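Putidaredoxin reductase (Pseudomonas putida, PDB 1Q1R) is an FAD-containing oxidoreductase that passes electrons, probably from NADH, to the iron-sulfur protein putidaredoxin in the cytochrome P450cam monooxygenase system. Local coordinates at residues M272-A286 and R298-I312. Sequence-based numbering, arbitrary orientation.
Sequences MQTSDPLIMAVGDCA and RIESVPNALEQARKI. With FAD (flavin-adenine dinucleotide), chain C.
D284 O lies at the edge of the R298 guanidinium, 14° out of its plane, and accepts from NH1 at 2.9 Å. E300 CG packs over one face of the D284 carboxylate, 3.8 Å from D284 CG, FAD O2P lies on the side of the other face, and FAD O3' comes in at the edge to donate to OD1 (2.6 Å). A water probably bridges OD1 and S301 O, while OD2 pairs with R134. R298 NH1 also forms a salt bridge with E300, whose OE2 uses its anti lone pair, and R298 NE is held by N264 O. With CG anti to the backbone N (chi1 -178°), CG and CD of R298 pass close to D284 O, and the bend at chi3 (62°) turns the guanidinium back to reach it. Replacing R298 by an alanine is likely to leave D284 O without this donor and the E300 carboxylate without its charged mate, freer to turn. The backbone N of D284 donates to FAD O2P (3.0 Å). At the flavin ring, V302 N donates to FAD O2 (2.8 Å) at the start of the helix, which S301 caps by accepting from N304 N. Farther along the helix the contact turns apolar. I312 CD1 presses on V282 CB and I312 CG2 on M280 CE (3.3 Å), both tighter than ordinary van der Waals spacing. M272, bent at chi2 and chi3, crosses I312 at about a right angle; its SD rests on K311 CD (3.5 Å) and its CE on Q308 CB, while the K311 ammonium reaches E270 O. Strand 279-281, at the edge of the parallel sheet, thus runs into a loop on the cofactor with helix 302-316 packed beside it, an arrangement characteristic of the FAD-binding domain of the glutathione reductase fold, where the Gly-Asp pair G283-D284 meets the pyrophosphate and ribityl chain.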
ATOM      1  N   MET A 272     -11.783  16.245   1.475  1.00 35.92           N
ATOM      2  CA  MET A 272     -11.852  14.877   1.983  1.00 35.57           C
ATOM      3  C   MET A 272     -13.280  14.356   2.136  1.00 36.45           C
ATOM      4  O   MET A 272     -13.487  13.215   2.555  1.00 35.93           O
ATOM      5  CB  MET A 272     -11.127  14.776   3.331  1.00 34.61           C
ATOM      6  CG  MET A 272      -9.678  15.279   3.324  1.00 34.56           C
ATOM      7  SD  MET A 272      -8.668  14.577   1.994  1.00 33.07           S
ATOM      8  CE  MET A 272      -8.353  12.913   2.629  1.00 35.42           C
ATOM      9  N   GLN A 273     -14.258  15.187   1.782  1.00 36.51           N
ATOM     10  CA  GLN A 273     -15.667  14.814   1.894  1.00 37.19           C
ATOM     11  C   GLN A 273     -16.159  13.924   0.760  1.00 36.92           C
ATOM     12  O   GLN A 273     -15.720  14.052  -0.381  1.00 37.81           O
ATOM     13  CB  GLN A 273     -16.540  16.069   1.928  1.00 38.73           C
ATOM     14  CG  GLN A 273     -16.182  17.068   3.010  1.00 40.93           C
ATOM     15  CD  GLN A 273     -16.968  18.361   2.874  1.00 42.75           C
ATOM     16  OE1 GLN A 273     -18.193  18.367   2.970  1.00 44.43           O
ATOM     17  NE2 GLN A 273     -16.262  19.460   2.645  1.00 43.26           N
ATOM     18  N   THR A 274     -17.082  13.022   1.081  1.00 36.95           N
ATOM     19  CA  THR A 274     -17.671  12.137   0.083  1.00 37.60           C
ATOM     20  C   THR A 274     -18.900  12.874  -0.447  1.00 38.55           C
ATOM     21  O   THR A 274     -19.055  14.070  -0.210  1.00 38.50           O
ATOM     22  CB  THR A 274     -18.147  10.813   0.706  1.00 37.43           C
ATOM     23  OG1 THR A 274     -19.215  11.082   1.623  1.00 36.83           O
ATOM     24  CG2 THR A 274     -17.010  10.131   1.454  1.00 36.78           C
ATOM     25  N   SER A 275     -19.777  12.164  -1.149  1.00 40.33           N
ATOM     26  CA  SER A 275     -20.990  12.777  -1.681  1.00 41.55           C
ATOM     27  C   SER A 275     -21.764  13.408  -0.529  1.00 42.08           C
ATOM     28  O   SER A 275     -22.547  14.340  -0.724  1.00 42.53           O
ATOM     29  CB  SER A 275     -21.864  11.720  -2.358  1.00 42.27           C
ATOM     30  OG  SER A 275     -21.122  10.979  -3.310  1.00 43.97           O
ATOM     31  N   ASP A 276     -21.538  12.884   0.673  1.00 41.85           N
ATOM     32  CA  ASP A 276     -22.198  13.373   1.875  1.00 41.56           C
ATOM     33  C   ASP A 276     -21.221  14.213   2.686  1.00 41.28           C
ATOM     34  O   ASP A 276     -20.169  13.729   3.107  1.00 41.66           O
ATOM     35  CB  ASP A 276     -22.716  12.193   2.708  1.00 41.74           C
ATOM     36  CG  ASP A 276     -23.429  12.630   3.979  1.00 42.01           C
ATOM     37  OD1 ASP A 276     -24.267  11.850   4.486  1.00 42.75           O
ATOM     38  OD2 ASP A 276     -23.152  13.741   4.480  1.00 43.03           O
ATOM     39  N   PRO A 277     -21.565  15.489   2.918  1.00 40.82           N
ATOM     40  CA  PRO A 277     -20.783  16.479   3.666  1.00 40.52           C
ATOM     41  C   PRO A 277     -20.214  16.018   5.006  1.00 39.46           C
ATOM     42  O   PRO A 277     -19.064  16.318   5.329  1.00 39.80           O
ATOM     43  CB  PRO A 277     -21.769  17.630   3.840  1.00 40.71           C
ATOM     44  CG  PRO A 277     -22.571  17.561   2.585  1.00 41.04           C
ATOM     45  CD  PRO A 277     -22.834  16.079   2.455  1.00 41.04           C
ATOM     46  N   LEU A 278     -21.015  15.301   5.786  1.00 38.65           N
ATOM     47  CA  LEU A 278     -20.574  14.839   7.097  1.00 37.67           C
ATOM     48  C   LEU A 278     -19.760  13.544   7.040  1.00 36.17           C
ATOM     49  O   LEU A 278     -19.255  13.083   8.062  1.00 36.08           O
ATOM     50  CB  LEU A 278     -21.780  14.645   8.031  1.00 38.16           C
ATOM     51  CG  LEU A 278     -22.818  15.768   8.194  1.00 39.16           C
ATOM     52  CD1 LEU A 278     -22.133  17.090   8.506  1.00 38.57           C
ATOM     53  CD2 LEU A 278     -23.633  15.888   6.923  1.00 40.00           C
ATOM     54  N   ILE A 279     -19.633  12.960   5.852  1.00 35.40           N
ATOM     55  CA  ILE A 279     -18.881  11.714   5.699  1.00 34.06           C
ATOM     56  C   ILE A 279     -17.629  11.887   4.842  1.00 33.81           C
ATOM     57  O   ILE A 279     -17.702  12.339   3.697  1.00 34.30           O
ATOM     58  CB  ILE A 279     -19.745  10.606   5.047  1.00 34.42           C
ATOM     59  CG1 ILE A 279     -21.044  10.409   5.835  1.00 33.87           C
ATOM     60  CG2 ILE A 279     -18.961   9.295   5.002  1.00 33.43           C
ATOM     61  CD1 ILE A 279     -22.024   9.459   5.162  1.00 32.93           C
ATOM     62  N   MET A 280     -16.482  11.520   5.402  1.00 32.86           N
ATOM     63  CA  MET A 280     -15.213  11.610   4.687  1.00 32.63           C
ATOM     64  C   MET A 280     -14.638  10.207   4.478  1.00 31.56           C
ATOM     65  O   MET A 280     -15.079   9.250   5.115  1.00 31.63           O
ATOM     66  CB  MET A 280     -14.215  12.458   5.487  1.00 33.82           C
ATOM     67  CG  MET A 280     -14.680  13.876   5.781  1.00 34.87           C
ATOM     68  SD  MET A 280     -13.476  14.841   6.733  1.00 37.38           S
ATOM     69  CE  MET A 280     -13.604  14.098   8.290  1.00 38.84           C
ATOM     70  N   ALA A 281     -13.669  10.086   3.572  1.00 30.25           N
ATOM     71  CA  ALA A 281     -13.007   8.808   3.304  1.00 28.32           C
ATOM     72  C   ALA A 281     -11.504   9.068   3.375  1.00 27.94           C
ATOM     73  O   ALA A 281     -11.060  10.192   3.137  1.00 27.74           O
ATOM     74  CB  ALA A 281     -13.392   8.275   1.935  1.00 28.71           C
ATOM     75  N   VAL A 282     -10.719   8.038   3.689  1.00 26.13           N
ATOM     76  CA  VAL A 282      -9.273   8.213   3.828  1.00 24.70           C
ATOM     77  C   VAL A 282      -8.502   6.900   3.681  1.00 24.54           C
ATOM     78  O   VAL A 282      -9.000   5.837   4.055  1.00 24.74           O
ATOM     79  CB  VAL A 282      -8.961   8.825   5.217  1.00 23.52           C
ATOM     80  CG1 VAL A 282      -9.434   7.882   6.309  1.00 23.88           C
ATOM     81  CG2 VAL A 282      -7.479   9.117   5.366  1.00 23.28           C
ATOM     82  N   GLY A 283      -7.289   6.981   3.133  1.00 23.79           N
ATOM     83  CA  GLY A 283      -6.457   5.799   2.980  1.00 22.14           C
ATOM     84  C   GLY A 283      -6.608   5.018   1.691  1.00 22.43           C
ATOM     85  O   GLY A 283      -6.970   5.569   0.654  1.00 23.10           O
ATOM     86  N   ASP A 284      -6.316   3.721   1.764  1.00 22.45           N
ATOM     87  CA  ASP A 284      -6.400   2.825   0.616  1.00 23.19           C
ATOM     88  C   ASP A 284      -7.761   2.847  -0.084  1.00 23.13           C
ATOM     89  O   ASP A 284      -7.845   2.585  -1.277  1.00 23.13           O
ATOM     90  CB  ASP A 284      -6.117   1.378   1.046  1.00 23.32           C
ATOM     91  CG  ASP A 284      -4.661   1.136   1.418  1.00 23.69           C
ATOM     92  OD1 ASP A 284      -3.895   2.110   1.568  1.00 23.77           O
ATOM     93  OD2 ASP A 284      -4.286  -0.047   1.565  1.00 24.64           O
ATOM     94  N   CYS A 285      -8.818   3.151   0.661  1.00 24.79           N
ATOM     95  CA  CYS A 285     -10.167   3.147   0.099  1.00 25.93           C
ATOM     96  C   CYS A 285     -10.588   4.429  -0.600  1.00 27.22           C
ATOM     97  O   CYS A 285     -11.638   4.462  -1.244  1.00 27.31           O
ATOM     98  CB  CYS A 285     -11.191   2.856   1.197  1.00 25.08           C
ATOM     99  SG  CYS A 285     -11.571   4.273   2.264  1.00 24.63           S
ATOM    100  N   ALA A 286      -9.781   5.477  -0.485  1.00 27.97           N
ATOM    101  CA  ALA A 286     -10.142   6.765  -1.064  1.00 29.17           C
ATOM    102  C   ALA A 286      -9.638   7.094  -2.461  1.00 29.93           C
ATOM    103  O   ALA A 286      -8.440   7.019  -2.744  1.00 29.89           O
ATOM    104  CB  ALA A 286      -9.734   7.881  -0.100  1.00 28.50           C
ATOM    105  N   ARG A 298      -6.307   6.515  -6.732  1.00 29.72           N
ATOM    106  CA  ARG A 298      -6.523   5.873  -5.437  1.00 28.12           C
ATOM    107  C   ARG A 298      -5.155   5.284  -5.099  1.00 27.32           C
ATOM    108  O   ARG A 298      -4.628   4.454  -5.836  1.00 26.51           O
ATOM    109  CB  ARG A 298      -7.577   4.757  -5.505  1.00 27.93           C
ATOM    110  CG  ARG A 298      -7.843   4.117  -4.121  1.00 28.51           C
ATOM    111  CD  ARG A 298      -9.051   3.189  -4.119  1.00 27.82           C
ATOM    112  NE  ARG A 298      -8.861   2.057  -5.018  1.00 28.31           N
ATOM    113  CZ  ARG A 298      -8.030   1.050  -4.783  1.00 28.60           C
ATOM    114  NH1 ARG A 298      -7.309   1.028  -3.668  1.00 28.70           N
ATOM    115  NH2 ARG A 298      -7.907   0.076  -5.671  1.00 28.74           N
ATOM    116  N   ILE A 299      -4.573   5.720  -3.992  1.00 26.10           N
ATOM    117  CA  ILE A 299      -3.244   5.250  -3.632  1.00 25.55           C
ATOM    118  C   ILE A 299      -3.208   4.360  -2.402  1.00 24.82           C
ATOM    119  O   ILE A 299      -3.844   4.647  -1.393  1.00 25.32           O
ATOM    120  CB  ILE A 299      -2.291   6.455  -3.429  1.00 25.92           C
ATOM    121  CG1 ILE A 299      -2.243   7.282  -4.719  1.00 26.39           C
ATOM    122  CG2 ILE A 299      -0.890   5.975  -3.052  1.00 25.74           C
ATOM    123  CD1 ILE A 299      -1.258   8.420  -4.684  1.00 26.93           C
ATOM    124  N   GLU A 300      -2.446   3.277  -2.502  1.00 24.04           N
ATOM    125  CA  GLU A 300      -2.296   2.323  -1.411  1.00 23.11           C
ATOM    126  C   GLU A 300      -0.878   2.425  -0.852  1.00 22.25           C
ATOM    127  O   GLU A 300       0.016   1.718  -1.305  1.00 22.51           O
ATOM    128  CB  GLU A 300      -2.552   0.897  -1.931  1.00 23.98           C
ATOM    129  CG  GLU A 300      -4.002   0.627  -2.339  1.00 25.02           C
ATOM    130  CD  GLU A 300      -4.156  -0.605  -3.234  1.00 26.33           C
ATOM    131  OE1 GLU A 300      -3.219  -1.428  -3.311  1.00 26.08           O
ATOM    132  OE2 GLU A 300      -5.226  -0.751  -3.856  1.00 25.71           O
ATOM    133  N   SER A 301      -0.665   3.308   0.121  1.00 20.57           N
ATOM    134  CA  SER A 301       0.662   3.454   0.709  1.00 19.98           C
ATOM    135  C   SER A 301       0.593   4.077   2.094  1.00 20.09           C
ATOM    136  O   SER A 301      -0.407   4.695   2.469  1.00 20.61           O
ATOM    137  CB  SER A 301       1.552   4.344  -0.171  1.00 20.89           C
ATOM    138  OG  SER A 301       1.277   5.719   0.072  1.00 20.63           O
ATOM    139  N   VAL A 302       1.670   3.920   2.855  1.00 19.65           N
ATOM    140  CA  VAL A 302       1.733   4.497   4.185  1.00 19.68           C
ATOM    141  C   VAL A 302       1.775   6.021   4.071  1.00 19.81           C
ATOM    142  O   VAL A 302       0.999   6.720   4.720  1.00 19.26           O
ATOM    143  CB  VAL A 302       2.978   3.996   4.957  1.00 19.51           C
ATOM    144  CG1 VAL A 302       3.248   4.894   6.165  1.00 20.03           C
ATOM    145  CG2 VAL A 302       2.752   2.557   5.416  1.00 19.25           C
ATOM    146  N   PRO A 303       2.672   6.557   3.230  1.00 20.53           N
ATOM    147  CA  PRO A 303       2.724   8.020   3.112  1.00 21.41           C
ATOM    148  C   PRO A 303       1.367   8.614   2.737  1.00 21.57           C
ATOM    149  O   PRO A 303       0.967   9.652   3.269  1.00 21.55           O
ATOM    150  CB  PRO A 303       3.782   8.242   2.032  1.00 21.13           C
ATOM    151  CG  PRO A 303       4.717   7.072   2.255  1.00 21.90           C
ATOM    152  CD  PRO A 303       3.733   5.928   2.424  1.00 19.54           C
ATOM    153  N   ASN A 304       0.653   7.947   1.838  1.00 22.23           N
ATOM    154  CA  ASN A 304      -0.654   8.436   1.420  1.00 22.92           C
ATOM    155  C   ASN A 304      -1.636   8.460   2.590  1.00 22.86           C
ATOM    156  O   ASN A 304      -2.375   9.431   2.775  1.00 21.66           O
ATOM    157  CB  ASN A 304      -1.208   7.572   0.286  1.00 23.37           C
ATOM    158  CG  ASN A 304      -2.570   8.044  -0.190  1.00 25.76           C
ATOM    159  OD1 ASN A 304      -3.573   7.337  -0.042  1.00 27.42           O
ATOM    160  ND2 ASN A 304      -2.615   9.246  -0.755  1.00 22.59           N
ATOM    161  N   ALA A 305      -1.640   7.398   3.388  1.00 22.69           N
ATOM    162  CA  ALA A 305      -2.542   7.329   4.533  1.00 22.58           C
ATOM    163  C   ALA A 305      -2.214   8.425   5.538  1.00 23.55           C
ATOM    164  O   ALA A 305      -3.112   9.068   6.083  1.00 23.86           O
ATOM    165  CB  ALA A 305      -2.444   5.958   5.206  1.00 21.90           C
ATOM    166  N   LEU A 306      -0.926   8.639   5.786  1.00 23.24           N
ATOM    167  CA  LEU A 306      -0.508   9.662   6.737  1.00 24.26           C
ATOM    168  C   LEU A 306      -0.927  11.054   6.259  1.00 24.88           C
ATOM    169  O   LEU A 306      -1.533  11.822   7.009  1.00 24.06           O
ATOM    170  CB  LEU A 306       1.010   9.605   6.938  1.00 24.36           C
ATOM    171  CG  LEU A 306       1.554   8.304   7.545  1.00 25.60           C
ATOM    172  CD1 LEU A 306       3.085   8.332   7.588  1.00 25.44           C
ATOM    173  CD2 LEU A 306       0.987   8.128   8.942  1.00 24.47           C
ATOM    174  N   GLU A 307      -0.611  11.366   5.006  1.00 25.65           N
ATOM    175  CA  GLU A 307      -0.951  12.664   4.431  1.00 27.38           C
ATOM    176  C   GLU A 307      -2.456  12.915   4.485  1.00 27.02           C
ATOM    177  O   GLU A 307      -2.902  13.948   4.989  1.00 26.71           O
ATOM    178  CB  GLU A 307      -0.451  12.746   2.985  1.00 28.31           C
ATOM    179  CG  GLU A 307      -0.903  13.998   2.235  1.00 31.74           C
ATOM    180  CD  GLU A 307      -0.297  14.110   0.847  1.00 32.44           C
ATOM    181  OE1 GLU A 307      -0.174  13.077   0.157  1.00 34.27           O
ATOM    182  OE2 GLU A 307       0.045  15.237   0.435  1.00 34.55           O
ATOM    183  N   GLN A 308      -3.240  11.963   3.986  1.00 27.16           N
ATOM    184  CA  GLN A 308      -4.690  12.107   3.989  1.00 27.69           C
ATOM    185  C   GLN A 308      -5.268  12.184   5.400  1.00 28.02           C
ATOM    186  O   GLN A 308      -6.168  12.980   5.667  1.00 28.11           O
ATOM    187  CB  GLN A 308      -5.346  10.957   3.214  1.00 27.81           C
ATOM    188  CG  GLN A 308      -5.056  10.997   1.724  1.00 26.84           C
ATOM    189  CD  GLN A 308      -5.910  10.033   0.912  1.00 27.71           C
ATOM    190  OE1 GLN A 308      -5.733   9.910  -0.300  1.00 29.22           O
ATOM    191  NE2 GLN A 308      -6.841   9.352   1.572  1.00 26.09           N
ATOM    192  N   ALA A 309      -4.747  11.364   6.306  1.00 28.14           N
ATOM    193  CA  ALA A 309      -5.235  11.359   7.682  1.00 28.67           C
ATOM    194  C   ALA A 309      -4.936  12.687   8.379  1.00 29.47           C
ATOM    195  O   ALA A 309      -5.738  13.182   9.171  1.00 29.31           O
ATOM    196  CB  ALA A 309      -4.606  10.202   8.457  1.00 26.96           C
ATOM    197  N   ARG A 310      -3.777  13.261   8.087  1.00 30.52           N
ATOM    198  CA  ARG A 310      -3.405  14.531   8.693  1.00 32.74           C
ATOM    199  C   ARG A 310      -4.248  15.678   8.136  1.00 32.84           C
ATOM    200  O   ARG A 310      -4.577  16.622   8.854  1.00 32.87           O
ATOM    201  CB  ARG A 310      -1.908  14.784   8.487  1.00 33.82           C
ATOM    202  CG  ARG A 310      -1.069  13.976   9.468  1.00 36.32           C
ATOM    203  CD  ARG A 310       0.351  13.706   9.001  1.00 38.17           C
ATOM    204  NE  ARG A 310       1.032  12.823   9.949  1.00 39.91           N
ATOM    205  CZ  ARG A 310       2.226  12.275   9.750  1.00 40.45           C
ATOM    206  NH1 ARG A 310       2.893  12.512   8.627  1.00 40.96           N
ATOM    207  NH2 ARG A 310       2.755  11.484  10.678  1.00 40.32           N
ATOM    208  N   LYS A 311      -4.616  15.578   6.863  1.00 33.16           N
ATOM    209  CA  LYS A 311      -5.427  16.600   6.219  1.00 34.76           C
ATOM    210  C   LYS A 311      -6.826  16.614   6.837  1.00 35.46           C
ATOM    211  O   LYS A 311      -7.388  17.681   7.100  1.00 35.96           O
ATOM    212  CB  LYS A 311      -5.514  16.328   4.716  1.00 35.02           C
ATOM    213  CG  LYS A 311      -6.265  17.391   3.924  1.00 35.20           C
ATOM    214  CD  LYS A 311      -6.222  17.089   2.436  1.00 34.80           C
ATOM    215  CE  LYS A 311      -6.968  18.145   1.627  1.00 35.23           C
ATOM    216  NZ  LYS A 311      -6.913  17.872   0.158  1.00 34.84           N
ATOM    217  N   ILE A 312      -7.380  15.426   7.072  1.00 35.10           N
ATOM    218  CA  ILE A 312      -8.705  15.308   7.672  1.00 34.93           C
ATOM    219  C   ILE A 312      -8.708  15.908   9.075  1.00 35.42           C
ATOM    220  O   ILE A 312      -9.605  16.671   9.432  1.00 34.78           O
ATOM    221  CB  ILE A 312      -9.156  13.830   7.763  1.00 34.83           C
ATOM    222  CG1 ILE A 312      -9.540  13.322   6.370  1.00 34.39           C
ATOM    223  CG2 ILE A 312     -10.318  13.694   8.743  1.00 34.51           C
ATOM    224  CD1 ILE A 312     -10.082  11.906   6.352  1.00 33.79           C
TER
HETATM  225  PA  FAD C 749      -6.346  -1.061   6.092  1.00 22.85           P
HETATM  226  O1A FAD C 749      -6.920  -2.120   5.228  1.00 21.51           O
HETATM  227  O2A FAD C 749      -4.997  -1.270   6.666  1.00 23.56           O
HETATM  228  O5B FAD C 749      -7.353  -0.754   7.299  1.00 22.88           O
HETATM  229  C5B FAD C 749      -8.774  -0.766   7.120  1.00 24.60           C
HETATM  230  C4B FAD C 749      -9.417  -1.506   8.307  1.00 25.32           C
HETATM  231  O4B FAD C 749     -10.857  -1.206   8.362  1.00 24.74           O
HETATM  232  C3B FAD C 749      -9.311  -3.029   8.128  1.00 25.39           C
HETATM  233  O3B FAD C 749      -9.084  -3.638   9.406  1.00 25.67           O
HETATM  234  C2B FAD C 749     -10.682  -3.411   7.628  1.00 25.76           C
HETATM  235  O2B FAD C 749     -10.983  -4.764   7.982  1.00 26.90           O
HETATM  236  C1B FAD C 749     -11.563  -2.465   8.420  1.00 25.83           C
HETATM  237  N9A FAD C 749     -12.959  -2.363   7.914  1.00 27.11           N
HETATM  238  C8A FAD C 749     -13.350  -2.278   6.629  1.00 27.77           C
HETATM  239  N7A FAD C 749     -14.687  -2.225   6.583  1.00 28.81           N
HETATM  240  C5A FAD C 749     -15.140  -2.275   7.833  1.00 28.55           C
HETATM  241  C6A FAD C 749     -16.417  -2.262   8.399  1.00 29.91           C
HETATM  242  N6A FAD C 749     -17.496  -2.199   7.622  1.00 29.37           N
HETATM  243  N1A FAD C 749     -16.546  -2.325   9.748  1.00 29.68           N
HETATM  244  C2A FAD C 749     -15.468  -2.400  10.542  1.00 29.78           C
HETATM  245  N3A FAD C 749     -14.235  -2.417  10.016  1.00 27.80           N
HETATM  246  C4A FAD C 749     -14.048  -2.356   8.675  1.00 27.75           C
HETATM  247  N1  FAD C 749       2.953   0.859   2.140  1.00 21.11           N
HETATM  248  C2  FAD C 749       4.136   1.598   2.018  1.00 21.86           C
HETATM  249  O2  FAD C 749       4.086   2.813   1.830  1.00 25.16           O
HETATM  250  N3  FAD C 749       5.376   0.943   2.127  1.00 19.74           N
HETATM  251  C4  FAD C 749       5.423  -0.451   2.364  1.00 20.01           C
HETATM  252  O4  FAD C 749       6.513  -1.003   2.501  1.00 19.62           O
HETATM  253  C4X FAD C 749       4.234  -1.191   2.482  1.00 19.58           C
HETATM  254  N5  FAD C 749       4.267  -2.525   2.762  1.00 18.41           N
HETATM  255  C5X FAD C 749       3.132  -3.258   2.956  1.00 18.89           C
HETATM  256  C6  FAD C 749       3.214  -4.630   3.272  1.00 17.76           C
HETATM  257  C7  FAD C 749       2.039  -5.384   3.497  1.00 17.37           C
HETATM  258  C7M FAD C 749       2.155  -6.888   3.807  1.00 17.13           C
HETATM  259  C8  FAD C 749       0.771  -4.754   3.413  1.00 16.67           C
HETATM  260  C8M FAD C 749      -0.527  -5.533   3.677  1.00 16.73           C
HETATM  261  C9  FAD C 749       0.691  -3.386   3.096  1.00 17.47           C
HETATM  262  C9A FAD C 749       1.865  -2.636   2.866  1.00 17.80           C
HETATM  263  N10 FAD C 749       1.804  -1.249   2.560  1.00 20.28           N
HETATM  264  C10 FAD C 749       3.000  -0.526   2.374  1.00 19.12           C
HETATM  265  C1' FAD C 749       0.485  -0.559   2.424  1.00 20.18           C
HETATM  266  C2' FAD C 749       0.166   0.253   3.682  1.00 20.72           C
HETATM  267  O2' FAD C 749       0.374  -0.570   4.834  1.00 21.17           O
HETATM  268  C3' FAD C 749      -1.285   0.767   3.655  1.00 20.70           C
HETATM  269  O3' FAD C 749      -1.498   1.500   2.442  1.00 21.65           O
HETATM  270  C4' FAD C 749      -1.563   1.673   4.861  1.00 21.09           C
HETATM  271  O4' FAD C 749      -1.340   0.941   6.069  1.00 21.15           O
HETATM  272  C5' FAD C 749      -3.004   2.210   4.867  1.00 21.79           C
HETATM  273  O5' FAD C 749      -3.968   1.185   5.162  1.00 20.68           O
HETATM  274  P   FAD C 749      -5.485   1.623   5.508  1.00 20.36           P
HETATM  275  O1P FAD C 749      -5.550   1.961   6.945  1.00 18.93           O
HETATM  276  O2P FAD C 749      -5.889   2.659   4.531  1.00 20.08           O
HETATM  277  O3P FAD C 749      -6.360   0.291   5.195  1.00 22.24           O
HETATM  278  O   HOH W   1      -5.994   6.835  -1.855  1.00 25.27           O
HETATM  279  O   HOH W   2      -3.242   4.851   1.717  1.00 22.94           O